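Long-range contacts in amino acid ABC transporter, binding protein (Thermus thermophilus, PDB 3VV5), which binds the lysine analogue L-thialysine as the periplasmic substrate-binding component of an ABC transporter, probably delivering it for uptake into the cell: residues P47-F52 / I187-V192; G104-R109 / G149-E154; D114-H119 / A231-L236; Y120-V125 / E215-A220. One frame throughout, in Å; residues are numbered along the deposited sequence.

How the contacts relate
Contacts 1, 2 and 4 reach the bound amino acid, contact 1 through Asn50, whereas contact 3 lies on the flank of one lobe. Contacts 1 and 4 are buried; contacts 2 and 3 are only partly so. Contact 4 pairs the backbones of the two strands that run between the lobes. Contacts 1 and 2 bridge the cleft between the same two lobes, contact 1 by aromatic packing, contact 2 by charge and hydrogen bonds on the ligand carboxylate. Contact 3 joins a loop to a helix through one amide, waters and leucines. Strand 206-222 of contact 4 pairs with strand 113-115 of contact 3, and strand 120-129 of contact 4 with strand 185-189 of contact 1.

Contact 1. Residues P47-F52 / I187-V192; sequences PPFNYF and ITDRFV. With SLZ (L-thialysine), chain C.
Phe49 leans against Asp189, Phe191 and Val192 where the two lobes of a type 2 periplasmic binding protein fold close on each other. Its loop, with a classic beta bulge in which Phe49 and Asn50 both face Phe46, meets the junction of strand 185-189 with helix 190-200. From CB, which heads toward the junction, the ring is carried on with CG anti to the carbonyl carbon (chi1 -69°). One flank, CD2 and CE2, rests on Val192 CG1, which lies in the ring plane at its edge, 3.8 Å from Phe49 CE2. The same Phe49 CE2 comes 3.4 Å from Asp189 OD2, fitting because aromatic rim hydrogens are slightly positive; ring and carboxylate planes stand 84° apart. At the tip, Phe49 CZ touches Phe191 CB at 3.8 Å. Asp189 suits its place as the N-cap of the helix: OD2 accepts from Val192 N at 3.0 Å through its anti lone pair, and more weakly from Phe191 N, while OD1 is bonded to Thr122 OG1. With an alanine here, the first amides of the helix would probably go uncapped, the Thr122 hydroxyl would lose this partner, and the helix start might fray. Asn50, bonded to Glu62 and Gly44, brings ND2 to 3.3 Å from SLZ NZ. Earlier in the loop, Pro47 O lies 3.2 Å from Val192 CB, and one water donates to both Pro47 O and Val192 O.

Contact 2. Residues G104-R109 / G149-E154; sequences GITEER and GTTYME. With SLZ (L-thialysine), chain C.
Arg109 reaches across the cleft between the lobes, its NH2 giving a bond to Gly149 O at 3.0 Å and another to the ligand carboxylate at SLZ O, 2.9 Å away. NH1 meets the other carboxylate oxygen, SLZ OXT, at 2.8 Å in a nearly straight bond (176°), the paired grip a guanidinium offers. Backbone amides complete the first shell: Gly104 N donates to SLZ OXT and Thr151 N to SLZ O. On the ligand amine, SLZ N donates to Tyr152 OH at 3.1 Å.

The next shell fixes the guanidinium. With its chain extended from CG to NE, Arg109 spans the gap, and NH1 also donates to Gly104 O (2.9 Å), which like Gly149 O lies near the guanidinium plane. Thr151 CG2 packs over one face, 3.7 Å from Arg109 NH1, and touches Thr106 CG2. Thr106 and Thr150 act as N-caps of their helices, OG1 of Thr106 accepting from Arg109 N itself and OG1 of Thr150 from Met153 N while bonding to Gln147 O.

Four donors from both lobes thus share one carboxylate, and the start of helix 151-158 beneath it would probably add to its stabilisation, consistent with recognition of an alpha-amino acid in the closed form.

Contact 3. Residues D114-H119 / A231-L236; sequences DFTNPH and ALNRAL
Asn233 OD1 accepts the backbone N-H of Asn117 at 2.8 Å, in the plane of its carbonyl and on a lone pair, with an N-H...O angle of 150°. The same oxygen lies 3.3 Å from Thr116 CB, so the loop following strand 113-115 is pressed against helix 226-242. An asparagine suits the place because its other end can donate: ND2 gives its hydrogen to a water 2.9 Å away that in turn donates to Phe115 O. A second water links Asn117 ND2 to Asn233 O, and the two side chains cross at about a right angle, while their amide planes are tilted by only 36°.

Leu232, Asn233 and Leu236 stand at positions that a helix brings to one side. Leu236, with CG anti to the backbone N (chi1 179°), spreads its two methyls over the loop: CD2 lies 3.3 Å from Asn117 O and also near Pro118 O, while CD1 meets His119 CB at 3.9 Å. Thr116 turns CG2 onto Leu232 CB, also at 3.9 Å, and its OG1 donates to Asn117 O from above the carbonyl plane while bonding to Met219 N in the neighbouring strand. The imidazole of His119 leads away from helix 226-242, and its NE2 is bonded to Glu62 OE2.

The contact thus divides its chemistry: Leu236 methyls and Leu232 CB supply the apolar part, while the Asn233 amide serves Asn117 N directly and Phe115 O through a water, which lets an irregular chain lie between helix 226-242 and strand 206-222, to which Thr116 and His119 also bond.

Contact 4. Residues Y120-V125 / E215-A220; sequences YCTGGV and ERVAMA. With SLZ (L-thialysine), chain C.
This is antiparallel strand pairing in the core of the fold, Tyr120, Cys121 and Thr122 lying opposite Val217, Arg216 and Glu215 in the two strands that run between the lobes. Tyr120-Val217 and Thr122-Glu215 are hydrogen-bonded pairs, with Cys121-Arg216 the non-hydrogen-bonded pair between them. Val217 N donates to Tyr120 O at 2.9 Å, and Thr122 and Glu215 exchange two bonds of similar length; at the end of the pairing Tyr120 N to Val217 O is weak, 3.4 Å. The N-to-C directions of the two short segments make 135°, well short of antiparallel, a strong twist.

Tyr120 has CG between the backbone N and the carbonyl carbon (chi1 73°), which folds the ring over its neighbour. Val217 CB sits above the ring centre at 3.8 Å, 11° off the normal, a CH-pi contact that a branched valine fits well, with Val217 CG1 3.4 Å from Tyr120 CE2. The opposite face stacks on Phe49, and OH is bonded to Ser102. A leucine in its place would probably leave the Ser102 hydroxyl without this mate and Phe49 without its stack. On the same side Thr122 CG2 touches Val217 CG2 and Glu215 CG. Glu215 extends beyond CG toward the ligand: OE2 accepts from SLZ N at 2.9 Å and OE1 is held by Thr151. On the other side Cys121 SG, joined in a disulfide to Cys259, lies 3.7 Å from Arg216 CG.

Farther along, Val125 pairs with Thr188 of strand 185-189, helix 190-200 packs on Thr122 and Val125, and Ala218 and Ala220 rest on strand 113-115.

Contact 1. Residues P47-F52 / I187-V192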
# COMPACT_ATOMS: atom_id res chain seq x y z
N PRO A 47 5.37 2.37 6.06
CA PRO A 47 6.75 2.18 5.64
C PRO A 47 6.96 0.71 5.23
O PRO A 47 6.43 -0.19 5.90
CB PRO A 47 7.55 2.49 6.92
CG PRO A 47 6.59 2.11 8.05
CD PRO A 47 5.24 2.53 7.53
N PRO A 48 7.80 0.46 4.21
CA PRO A 48 8.66 1.39 3.45
C PRO A 48 8.04 1.89 2.14
O PRO A 48 8.74 2.46 1.32
CB PRO A 48 9.88 0.52 3.13
CG PRO A 48 9.27 -0.84 2.91
CD PRO A 48 8.17 -0.95 3.94
N PHE A 49 6.74 1.69 1.96
CA PHE A 49 6.06 2.06 0.70
C PHE A 49 5.73 3.54 0.58
O PHE A 49 6.05 4.19 -0.44
CB PHE A 49 4.79 1.21 0.53
CG PHE A 49 5.10 -0.23 0.26
CD1 PHE A 49 5.53 -0.62 -1.01
CD2 PHE A 49 5.00 -1.18 1.27
CE1 PHE A 49 5.86 -1.94 -1.27
CE2 PHE A 49 5.31 -2.53 1.01
CZ PHE A 49 5.74 -2.91 -0.27
N ASN A 50 5.08 4.08 1.62
CA ASN A 50 4.76 5.51 1.67
C ASN A 50 4.65 5.93 3.13
O ASN A 50 3.81 5.40 3.88
CB ASN A 50 3.48 5.87 0.87
CG ASN A 50 2.21 5.15 1.38
OD1 ASN A 50 1.48 5.66 2.25
ND2 ASN A 50 1.92 3.97 0.81
N TYR A 51 5.49 6.87 3.55
CA TYR A 51 5.61 7.17 4.97
C TYR A 51 6.35 8.48 5.14
O TYR A 51 7.09 8.90 4.26
CB TYR A 51 6.32 6.04 5.76
CG TYR A 51 7.80 5.91 5.45
CD1 TYR A 51 8.76 6.52 6.29
CD2 TYR A 51 8.24 5.22 4.31
CE1 TYR A 51 10.13 6.44 6.01
CE2 TYR A 51 9.65 5.13 4.01
CZ TYR A 51 10.56 5.74 4.87
OH TYR A 51 11.92 5.68 4.61
N PHE A 52 6.14 9.12 6.27
CA PHE A 52 6.91 10.31 6.60
C PHE A 52 8.15 9.89 7.35
O PHE A 52 8.06 9.22 8.39
CB PHE A 52 6.08 11.29 7.44
CG PHE A 52 5.04 12.01 6.65
CD1 PHE A 52 5.34 13.20 5.99
CD2 PHE A 52 3.74 11.49 6.55
CE1 PHE A 52 4.38 13.87 5.24
CE2 PHE A 52 2.76 12.18 5.83
CZ PHE A 52 3.09 13.36 5.15
N ILE A 187 -2.12 -8.89 10.90
CA ILE A 187 -2.10 -9.31 9.50
C ILE A 187 -1.76 -8.09 8.68
O ILE A 187 -2.45 -7.07 8.75
CB ILE A 187 -3.43 -9.95 9.02
CG1 ILE A 187 -3.71 -11.26 9.78
CG2 ILE A 187 -3.34 -10.26 7.52
CD1 ILE A 187 -4.97 -11.99 9.30
N THR A 188 -0.67 -8.19 7.92
CA THR A 188 -0.18 -7.03 7.18
C THR A 188 0.57 -7.49 5.95
O THR A 188 0.63 -8.68 5.67
CB THR A 188 0.73 -6.15 8.10
OG1 THR A 188 1.01 -4.89 7.47
CG2 THR A 188 2.03 -6.87 8.42
N ASP A 189 1.18 -6.53 5.26
CA ASP A 189 1.97 -6.79 4.06
C ASP A 189 3.30 -7.45 4.39
O ASP A 189 3.98 -7.04 5.35
CB ASP A 189 2.20 -5.46 3.35
CG ASP A 189 3.04 -5.61 2.12
OD1 ASP A 189 2.48 -5.77 1.00
OD2 ASP A 189 4.28 -5.55 2.29
N ARG A 190 3.72 -8.41 3.56
CA ARG A 190 4.94 -9.18 3.82
C ARG A 190 6.21 -8.33 3.87
O ARG A 190 7.09 -8.57 4.69
CB ARG A 190 5.09 -10.33 2.81
CG ARG A 190 5.16 -9.88 1.34
CD ARG A 190 5.27 -11.06 0.36
NE ARG A 190 6.55 -11.76 0.53
CZ ARG A 190 6.78 -13.01 0.15
NH1 ARG A 190 5.83 -13.73 -0.44
NH2 ARG A 190 7.98 -13.55 0.35
N PHE A 191 6.30 -7.35 2.97
CA PHE A 191 7.46 -6.45 2.97
C PHE A 191 7.42 -5.47 4.15
O PHE A 191 8.46 -5.12 4.69
CB PHE A 191 7.54 -5.66 1.66
CG PHE A 191 7.72 -6.54 0.45
CD1 PHE A 191 8.96 -7.13 0.19
CD2 PHE A 191 6.66 -6.78 -0.42
CE1 PHE A 191 9.14 -7.95 -0.92
CE2 PHE A 191 6.82 -7.60 -1.54
CZ PHE A 191 8.07 -8.19 -1.79
N VAL A 192 6.23 -5.00 4.53
CA VAL A 192 6.18 -4.14 5.70
C VAL A 192 6.49 -4.89 6.98
O VAL A 192 7.21 -4.35 7.83
CB VAL A 192 4.97 -3.09 5.78
CG1 VAL A 192 4.08 -3.06 4.56
CG2 VAL A 192 4.22 -3.08 7.17
N SLZ C . -2.38 -3.68 0.71
CA SLZ C . -3.31 -2.93 1.58
CB SLZ C . -2.95 -1.42 1.59
SG SLZ C . -2.15 -0.68 3.07
CD SLZ C . -1.99 1.01 2.38
CE SLZ C . -1.50 2.11 3.32
NZ SLZ C . -0.83 3.14 2.51
C SLZ C . -4.67 -3.04 0.90
O SLZ C . -5.69 -2.93 1.61
OXT SLZ C . -4.68 -3.25 -0.33
O HOH W 1 7.51 -1.54 8.11

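Contact 2. Residues G104-R109 / G149-E154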
# COMPACT_ATOMS: atom_id res chain seq x y z
N GLY A 104 -4.22 -3.02 -3.05
CA GLY A 104 -4.39 -4.27 -3.77
C GLY A 104 -5.61 -4.17 -4.66
O GLY A 104 -6.58 -3.52 -4.32
N ILE A 105 -5.54 -4.77 -5.84
CA ILE A 105 -6.69 -4.81 -6.74
C ILE A 105 -7.65 -5.86 -6.20
O ILE A 105 -7.25 -6.99 -5.95
CB ILE A 105 -6.28 -5.18 -8.17
CG1 ILE A 105 -5.38 -4.09 -8.77
CG2 ILE A 105 -7.51 -5.41 -9.07
CD1 ILE A 105 -4.66 -4.50 -10.06
N THR A 106 -8.90 -5.45 -6.00
CA THR A 106 -10.00 -6.37 -5.63
C THR A 106 -11.21 -6.11 -6.55
O THR A 106 -11.28 -5.06 -7.19
CB THR A 106 -10.46 -6.17 -4.18
OG1 THR A 106 -11.10 -4.90 -4.05
CG2 THR A 106 -9.26 -6.23 -3.21
N GLU A 107 -12.15 -7.05 -6.61
CA GLU A 107 -13.34 -6.87 -7.45
C GLU A 107 -14.06 -5.57 -7.12
O GLU A 107 -14.35 -4.80 -8.02
CB GLU A 107 -14.33 -8.04 -7.30
CG GLU A 107 -15.67 -7.75 -7.99
CD GLU A 107 -16.67 -8.90 -7.89
OE1 GLU A 107 -17.15 -9.37 -8.95
OE2 GLU A 107 -16.99 -9.32 -6.75
N GLU A 108 -14.34 -5.36 -5.83
CA GLU A 108 -15.10 -4.23 -5.32
C GLU A 108 -14.43 -2.90 -5.57
O GLU A 108 -15.09 -1.92 -5.98
CB GLU A 108 -15.38 -4.39 -3.81
CG GLU A 108 -16.55 -5.33 -3.51
CD GLU A 108 -16.23 -6.41 -2.47
OE1 GLU A 108 -15.72 -6.08 -1.37
OE2 GLU A 108 -16.51 -7.61 -2.76
N ARG A 109 -13.12 -2.84 -5.32
CA ARG A 109 -12.37 -1.61 -5.58
C ARG A 109 -12.27 -1.30 -7.09
O ARG A 109 -12.30 -0.14 -7.46
CB ARG A 109 -10.97 -1.67 -5.00
CG ARG A 109 -10.87 -1.51 -3.49
CD ARG A 109 -9.46 -1.88 -3.04
NE ARG A 109 -9.27 -1.75 -1.59
CZ ARG A 109 -8.14 -2.05 -0.96
NH1 ARG A 109 -7.08 -2.49 -1.64
NH2 ARG A 109 -8.06 -1.90 0.37
N GLY A 149 -10.26 -0.87 6.47
CA GLY A 149 -10.45 -0.64 5.04
C GLY A 149 -9.44 -1.37 4.18
O GLY A 149 -9.29 -1.06 3.02
N THR A 150 -8.75 -2.35 4.76
CA THR A 150 -7.72 -3.08 4.02
C THR A 150 -8.14 -4.49 3.61
O THR A 150 -9.10 -5.09 4.14
CB THR A 150 -6.39 -3.18 4.81
OG1 THR A 150 -6.59 -3.93 6.02
CG2 THR A 150 -5.81 -1.79 5.14
N THR A 151 -7.40 -5.04 2.66
CA THR A 151 -7.52 -6.44 2.28
C THR A 151 -7.14 -7.37 3.44
O THR A 151 -7.56 -8.51 3.47
CB THR A 151 -6.68 -6.73 1.03
OG1 THR A 151 -5.33 -6.38 1.29
CG2 THR A 151 -7.15 -5.83 -0.12
N TYR A 152 -6.35 -6.88 4.39
CA TYR A 152 -6.02 -7.65 5.61
C TYR A 152 -7.26 -7.83 6.48
O TYR A 152 -7.53 -8.93 6.94
CB TYR A 152 -4.87 -7.00 6.40
CG TYR A 152 -3.76 -6.53 5.50
CD1 TYR A 152 -3.16 -7.41 4.60
CD2 TYR A 152 -3.34 -5.20 5.51
CE1 TYR A 152 -2.14 -6.98 3.72
CE2 TYR A 152 -2.33 -4.76 4.64
CZ TYR A 152 -1.74 -5.65 3.76
OH TYR A 152 -0.75 -5.21 2.89
N MET A 153 -7.99 -6.74 6.67
CA MET A 153 -9.29 -6.78 7.33
C MET A 153 -10.25 -7.75 6.63
O MET A 153 -10.84 -8.61 7.28
CB MET A 153 -9.91 -5.38 7.39
CG MET A 153 -11.25 -5.31 8.13
SD MET A 153 -11.78 -3.62 8.38
CE MET A 153 -12.54 -3.23 6.81
N GLU A 154 -10.40 -7.61 5.32
CA GLU A 154 -11.28 -8.49 4.54
C GLU A 154 -10.91 -9.96 4.74
O GLU A 154 -11.78 -10.81 4.99
CB GLU A 154 -11.24 -8.09 3.05
CG GLU A 154 -11.86 -9.09 2.07
CD GLU A 154 -11.56 -8.75 0.61
OE1 GLU A 154 -11.26 -9.70 -0.15
OE2 GLU A 154 -11.59 -7.55 0.24
N SLZ C . -2.38 -3.68 0.71
CA SLZ C . -3.31 -2.93 1.58
CB SLZ C . -2.95 -1.42 1.59
SG SLZ C . -2.15 -0.68 3.07
CD SLZ C . -1.99 1.01 2.38
CE SLZ C . -1.50 2.11 3.32
NZ SLZ C . -0.83 3.14 2.51
C SLZ C . -4.67 -3.04 0.90
O SLZ C . -5.69 -2.93 1.61
OXT SLZ C . -4.68 -3.25 -0.33
O HOH W 2 -12.28 -4.70 -1.58

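Contact 3. Residues D114-H119 / A231-L236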
# COMPACT_ATOMS: atom_id res chain seq x y z
N ASP A 114 -10.62 3.19 -11.40
CA ASP A 114 -9.88 2.51 -12.46
C ASP A 114 -8.43 2.29 -12.02
O ASP A 114 -7.73 3.25 -11.72
CB ASP A 114 -9.92 3.30 -13.77
CG ASP A 114 -11.22 3.11 -14.54
OD1 ASP A 114 -11.75 1.98 -14.59
OD2 ASP A 114 -11.71 4.11 -15.09
N PHE A 115 -8.00 1.03 -11.98
CA PHE A 115 -6.62 0.69 -11.59
C PHE A 115 -5.71 0.65 -12.81
O PHE A 115 -6.14 0.19 -13.88
CB PHE A 115 -6.54 -0.69 -10.94
CG PHE A 115 -7.01 -0.73 -9.50
CD1 PHE A 115 -8.09 -1.53 -9.14
CD2 PHE A 115 -6.33 0.00 -8.50
CE1 PHE A 115 -8.53 -1.59 -7.82
CE2 PHE A 115 -6.75 -0.06 -7.20
CZ PHE A 115 -7.86 -0.86 -6.86
N THR A 116 -4.47 1.12 -12.64
CA THR A 116 -3.43 0.93 -13.64
C THR A 116 -3.00 -0.55 -13.62
O THR A 116 -3.41 -1.34 -12.74
CB THR A 116 -2.19 1.81 -13.30
OG1 THR A 116 -1.66 1.40 -12.02
CG2 THR A 116 -2.59 3.27 -13.22
N ASN A 117 -2.17 -0.94 -14.59
CA ASN A 117 -1.35 -2.15 -14.41
C ASN A 117 -0.62 -2.08 -13.04
O ASN A 117 -0.23 -0.98 -12.60
CB ASN A 117 -0.32 -2.23 -15.54
CG ASN A 117 -0.94 -2.55 -16.89
OD1 ASN A 117 -1.93 -3.29 -16.97
ND2 ASN A 117 -0.38 -1.97 -17.96
N PRO A 118 -0.41 -3.24 -12.37
CA PRO A 118 0.15 -3.17 -11.01
C PRO A 118 1.60 -2.67 -10.97
O PRO A 118 2.38 -2.98 -11.86
CB PRO A 118 0.08 -4.63 -10.54
CG PRO A 118 0.09 -5.45 -11.81
CD PRO A 118 -0.69 -4.63 -12.79
N HIS A 119 1.95 -1.88 -9.96
CA HIS A 119 3.33 -1.42 -9.80
C HIS A 119 4.14 -2.28 -8.83
O HIS A 119 5.35 -2.06 -8.68
CB HIS A 119 3.41 0.08 -9.44
CG HIS A 119 2.75 0.44 -8.14
ND1 HIS A 119 1.38 0.59 -8.02
CD2 HIS A 119 3.27 0.74 -6.92
CE1 HIS A 119 1.09 0.94 -6.79
NE2 HIS A 119 2.21 1.06 -6.10
N ALA A 231 -2.00 7.53 -19.57
CA ALA A 231 -0.71 8.19 -19.29
C ALA A 231 0.06 7.53 -18.15
O ALA A 231 1.27 7.35 -18.25
CB ALA A 231 -0.90 9.68 -19.01
N LEU A 232 -0.64 7.15 -17.08
CA LEU A 232 0.06 6.50 -15.97
C LEU A 232 0.55 5.12 -16.37
O LEU A 232 1.68 4.74 -16.03
CB LEU A 232 -0.82 6.45 -14.69
CG LEU A 232 -1.21 7.81 -14.11
CD1 LEU A 232 -2.25 7.62 -12.97
CD2 LEU A 232 -0.00 8.55 -13.56
N ASN A 233 -0.27 4.37 -17.10
CA ASN A 233 0.16 3.06 -17.60
C ASN A 233 1.39 3.17 -18.50
O ASN A 233 2.31 2.34 -18.43
CB ASN A 233 -0.99 2.37 -18.35
CG ASN A 233 -1.92 1.62 -17.41
OD1 ASN A 233 -1.49 1.07 -16.40
ND2 ASN A 233 -3.19 1.60 -17.75
N ARG A 234 1.38 4.18 -19.37
CA ARG A 234 2.48 4.38 -20.29
C ARG A 234 3.79 4.66 -19.54
O ARG A 234 4.81 4.00 -19.78
CB ARG A 234 2.18 5.50 -21.29
CG ARG A 234 3.41 5.84 -22.17
CD ARG A 234 3.18 6.96 -23.20
NE ARG A 234 2.96 8.27 -22.57
CZ ARG A 234 1.77 8.86 -22.44
NH1 ARG A 234 1.68 10.07 -21.89
NH2 ARG A 234 0.67 8.24 -22.86
N ALA A 235 3.76 5.61 -18.61
CA ALA A 235 4.93 5.95 -17.81
C ALA A 235 5.44 4.76 -16.98
O ALA A 235 6.64 4.56 -16.89
CB ALA A 235 4.67 7.20 -16.92
N LEU A 236 4.54 3.98 -16.38
CA LEU A 236 4.93 2.80 -15.60
C LEU A 236 5.67 1.79 -16.48
O LEU A 236 6.75 1.31 -16.12
CB LEU A 236 3.70 2.14 -14.92
CG LEU A 236 4.00 0.87 -14.09
CD1 LEU A 236 4.92 1.15 -12.92
CD2 LEU A 236 2.70 0.15 -13.58
O HOH W 3 -5.07 -0.21 -16.52
O HOH W 4 1.80 -0.24 -17.51

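Contact 4. Residues Y120-V125 / E215-A220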
# COMPACT_ATOMS: atom_id res chain seq x y z
N TYR A 120 3.48 -3.24 -8.18
CA TYR A 120 4.20 -4.32 -7.45
C TYR A 120 3.27 -5.47 -7.07
O TYR A 120 2.05 -5.37 -7.18
CB TYR A 120 5.01 -3.82 -6.23
CG TYR A 120 4.24 -3.39 -4.98
CD1 TYR A 120 3.99 -4.30 -3.94
CD2 TYR A 120 3.85 -2.06 -4.79
CE1 TYR A 120 3.33 -3.92 -2.78
CE2 TYR A 120 3.18 -1.65 -3.61
CZ TYR A 120 2.93 -2.60 -2.62
OH TYR A 120 2.29 -2.24 -1.45
N CYS A 121 3.89 -6.56 -6.65
CA CYS A 121 3.17 -7.74 -6.22
C CYS A 121 3.63 -8.10 -4.84
O CYS A 121 4.80 -7.87 -4.46
CB CYS A 121 3.39 -8.90 -7.20
SG CYS A 121 2.04 -9.08 -8.41
N THR A 122 2.71 -8.66 -4.06
CA THR A 122 2.94 -8.85 -2.64
C THR A 122 1.92 -9.83 -2.07
O THR A 122 1.17 -10.48 -2.80
CB THR A 122 2.87 -7.47 -1.90
OG1 THR A 122 3.34 -7.60 -0.55
CG2 THR A 122 1.45 -6.90 -1.88
N GLY A 123 1.86 -9.91 -0.75
CA GLY A 123 0.83 -10.70 -0.13
C GLY A 123 0.71 -10.35 1.32
O GLY A 123 1.59 -9.67 1.87
N GLY A 124 -0.39 -10.81 1.92
CA GLY A 124 -0.69 -10.56 3.33
C GLY A 124 -0.17 -11.70 4.18
O GLY A 124 -0.27 -12.84 3.77
N VAL A 125 0.41 -11.38 5.33
CA VAL A 125 1.06 -12.37 6.19
C VAL A 125 0.60 -12.28 7.65
O VAL A 125 0.26 -11.21 8.17
CB VAL A 125 2.64 -12.30 6.16
CG1 VAL A 125 3.20 -12.82 4.84
CG2 VAL A 125 3.16 -10.88 6.46
N GLU A 215 -1.57 -10.56 -3.65
CA GLU A 215 -2.27 -9.49 -4.34
C GLU A 215 -1.36 -8.71 -5.28
O GLU A 215 -0.15 -8.64 -5.08
CB GLU A 215 -2.99 -8.54 -3.37
CG GLU A 215 -2.10 -7.78 -2.40
CD GLU A 215 -2.91 -6.97 -1.38
OE1 GLU A 215 -4.16 -7.02 -1.44
OE2 GLU A 215 -2.31 -6.28 -0.53
N ARG A 216 -1.98 -8.17 -6.31
CA ARG A 216 -1.38 -7.21 -7.23
C ARG A 216 -1.78 -5.81 -6.75
O ARG A 216 -2.96 -5.55 -6.51
CB ARG A 216 -1.91 -7.47 -8.66
CG ARG A 216 -1.54 -8.84 -9.24
CD ARG A 216 -2.15 -9.07 -10.66
NE ARG A 216 -3.61 -8.89 -10.69
CZ ARG A 216 -4.26 -7.98 -11.42
NH1 ARG A 216 -5.59 -7.91 -11.36
NH2 ARG A 216 -3.61 -7.14 -12.21
N VAL A 217 -0.80 -4.93 -6.60
CA VAL A 217 -1.00 -3.60 -6.04
C VAL A 217 -0.83 -2.59 -7.16
O VAL A 217 0.11 -2.72 -7.96
CB VAL A 217 0.00 -3.29 -4.89
CG1 VAL A 217 -0.11 -1.83 -4.46
CG2 VAL A 217 -0.27 -4.21 -3.69
N ALA A 218 -1.72 -1.61 -7.22
CA ALA A 218 -1.77 -0.68 -8.36
C ALA A 218 -2.13 0.73 -7.94
O ALA A 218 -2.67 0.96 -6.85
CB ALA A 218 -2.77 -1.16 -9.41
N MET A 219 -1.86 1.66 -8.87
CA MET A 219 -2.25 3.06 -8.76
C MET A 219 -3.69 3.13 -9.21
O MET A 219 -4.16 2.23 -9.90
CB MET A 219 -1.42 3.93 -9.71
CG MET A 219 0.02 4.16 -9.27
SD MET A 219 0.95 4.93 -10.60
CE MET A 219 1.31 3.49 -11.63
N ALA A 220 -4.39 4.17 -8.79
CA ALA A 220 -5.81 4.31 -9.12
C ALA A 220 -6.09 5.70 -9.60
O ALA A 220 -5.47 6.68 -9.17
CB ALA A 220 -6.71 3.98 -7.89
N SLZ C . -2.38 -3.68 0.71
CA SLZ C . -3.31 -2.93 1.58
CB SLZ C . -2.95 -1.42 1.59
SG SLZ C . -2.15 -0.68 3.07
CD SLZ C . -1.99 1.01 2.38
CE SLZ C . -1.50 2.11 3.32
NZ SLZ C . -0.83 3.14 2.51
C SLZ C . -4.67 -3.04 0.90
O SLZ C . -5.69 -2.93 1.61
OXT SLZ C . -4.68 -3.25 -0.33